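Local coordinates for conserved hypothetical protein (Agrobacterium tumefaciens, PDB 2FEX) that is of unknown function but belongs to the DJ-1/PfpI family and shares the core fold of that superfamily, at residues Q141-S146 and P158-V163. Residues are numbered along the deposited sequence; the frame is centred on the assembly and turned at random.
Sequences QPRAVS and PVSFAV
Ser-160, in the first turn of helix 158-168, reaches across to the loop that leads into strand 145-147 and accepts a hydrogen bond from its backbone: Ala-144 N lies 2.9 Å from Ser-160 OG, and the N-H points almost straight at the oxygen (177°). With chi1 at 56°, the hydroxyl is swung over between the serine's own N and carbonyl carbon, which brings it to the loop; a short polar side chain suits a gap this narrow. Beneath the bond, Ala-144 CB rests on the helix backbone, 3.5 Å from Ser-160 O and 3.6 Å from Phe-161 N, a closeness that a lone methyl permits. The other side of the same peptide is also held, since Gln-141 NE2 donates to Arg-143 O (2.9 Å) from well above the carbonyl plane. Arg-143 touches the serine with the base of its side chain and its backbone; its extended chain carries NH2 to Arg-188 O of the second subunit, whose Glu-186 accepts from the N-H groups of Val-159 and Ser-160 at the start of the helix. Inward, the Phe-161 ring packs on Val-151, Ala-153, Ala-98 and Ile-100, joining the helix to the central sheet in the layered alpha/beta fold of the DJ-1/PfpI family.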
# COMPACT_ATOMS: atom_id res chain seq x y z
N GLN A 141 9.16 -1.74 -20.37
CA GLN A 141 7.69 -1.64 -20.51
C GLN A 141 7.13 -1.28 -19.14
O GLN A 141 7.83 -1.52 -18.14
CB GLN A 141 7.11 -2.99 -20.93
CG GLN A 141 7.37 -4.17 -19.88
CD GLN A 141 6.75 -5.48 -20.29
OE1 GLN A 141 6.99 -5.96 -21.43
NE2 GLN A 141 5.92 -6.06 -19.41
N PRO A 142 5.90 -0.69 -19.07
CA PRO A 142 5.40 -0.27 -17.76
C PRO A 142 4.91 -1.39 -16.85
O PRO A 142 4.87 -1.19 -15.63
CB PRO A 142 4.23 0.69 -18.08
CG PRO A 142 3.81 0.28 -19.50
CD PRO A 142 5.02 -0.26 -20.18
N ARG A 143 4.49 -2.52 -17.41
CA ARG A 143 3.86 -3.57 -16.56
C ARG A 143 4.88 -4.60 -16.11
O ARG A 143 5.91 -4.82 -16.76
CB ARG A 143 2.70 -4.26 -17.28
CG ARG A 143 1.52 -3.28 -17.57
CD ARG A 143 0.48 -4.02 -18.35
NE ARG A 143 -0.56 -3.10 -18.77
CZ ARG A 143 -1.83 -3.43 -18.91
NH1 ARG A 143 -2.22 -4.69 -18.66
NH2 ARG A 143 -2.72 -2.51 -19.28
N ALA A 144 4.57 -5.27 -14.99
CA ALA A 144 5.40 -6.37 -14.47
C ALA A 144 5.67 -7.44 -15.52
O ALA A 144 4.82 -7.68 -16.44
CB ALA A 144 4.71 -7.04 -13.29
N VAL A 145 6.80 -8.11 -15.37
CA VAL A 145 7.17 -9.22 -16.23
C VAL A 145 7.26 -10.51 -15.40
O VAL A 145 7.71 -10.50 -14.22
CB VAL A 145 8.49 -8.92 -16.89
CG1 VAL A 145 9.08 -10.18 -17.66
CG2 VAL A 145 8.37 -7.75 -17.84
N SER A 146 6.78 -11.59 -15.99
CA SER A 146 6.90 -12.92 -15.38
C SER A 146 7.53 -13.90 -16.37
O SER A 146 6.98 -14.12 -17.49
CB SER A 146 5.53 -13.44 -14.97
OG SER A 146 5.68 -14.69 -14.33
N PRO A 158 2.65 -1.54 -9.00
CA PRO A 158 2.25 -2.47 -7.95
C PRO A 158 1.09 -3.39 -8.34
O PRO A 158 0.98 -4.51 -7.81
CB PRO A 158 1.84 -1.53 -6.78
CG PRO A 158 1.37 -0.24 -7.46
CD PRO A 158 2.34 -0.13 -8.65
N VAL A 159 0.20 -2.92 -9.21
CA VAL A 159 -0.98 -3.74 -9.56
C VAL A 159 -0.56 -4.94 -10.40
O VAL A 159 -0.91 -6.06 -10.09
CB VAL A 159 -2.07 -2.91 -10.24
CG1 VAL A 159 -3.28 -3.85 -10.51
CG2 VAL A 159 -2.42 -1.71 -9.32
N SER A 160 0.18 -4.71 -11.50
CA SER A 160 0.57 -5.82 -12.35
C SER A 160 1.58 -6.75 -11.62
O SER A 160 1.60 -7.94 -11.90
CB SER A 160 1.11 -5.36 -13.70
OG SER A 160 2.20 -4.46 -13.53
N PHE A 161 2.33 -6.18 -10.69
CA PHE A 161 3.22 -7.02 -9.84
C PHE A 161 2.33 -8.05 -9.09
O PHE A 161 2.60 -9.28 -9.13
CB PHE A 161 3.95 -6.13 -8.85
CG PHE A 161 5.02 -6.85 -8.04
CD1 PHE A 161 6.07 -7.52 -8.66
CD2 PHE A 161 4.96 -6.80 -6.63
CE1 PHE A 161 7.12 -8.11 -7.86
CE2 PHE A 161 6.01 -7.39 -5.82
CZ PHE A 161 7.05 -8.08 -6.46
N ALA A 162 1.25 -7.55 -8.47
CA ALA A 162 0.37 -8.45 -7.74
C ALA A 162 -0.28 -9.49 -8.65
O ALA A 162 -0.35 -10.68 -8.31
CB ALA A 162 -0.69 -7.67 -6.96
N VAL A 163 -0.75 -9.03 -9.81
CA VAL A 163 -1.49 -9.93 -10.73
C VAL A 163 -0.51 -11.03 -11.20
O VAL A 163 -0.88 -12.20 -11.23
CB VAL A 163 -2.00 -9.14 -11.94
CG1 VAL A 163 -2.41 -10.09 -13.07
CG2 VAL A 163 -3.12 -8.16 -11.49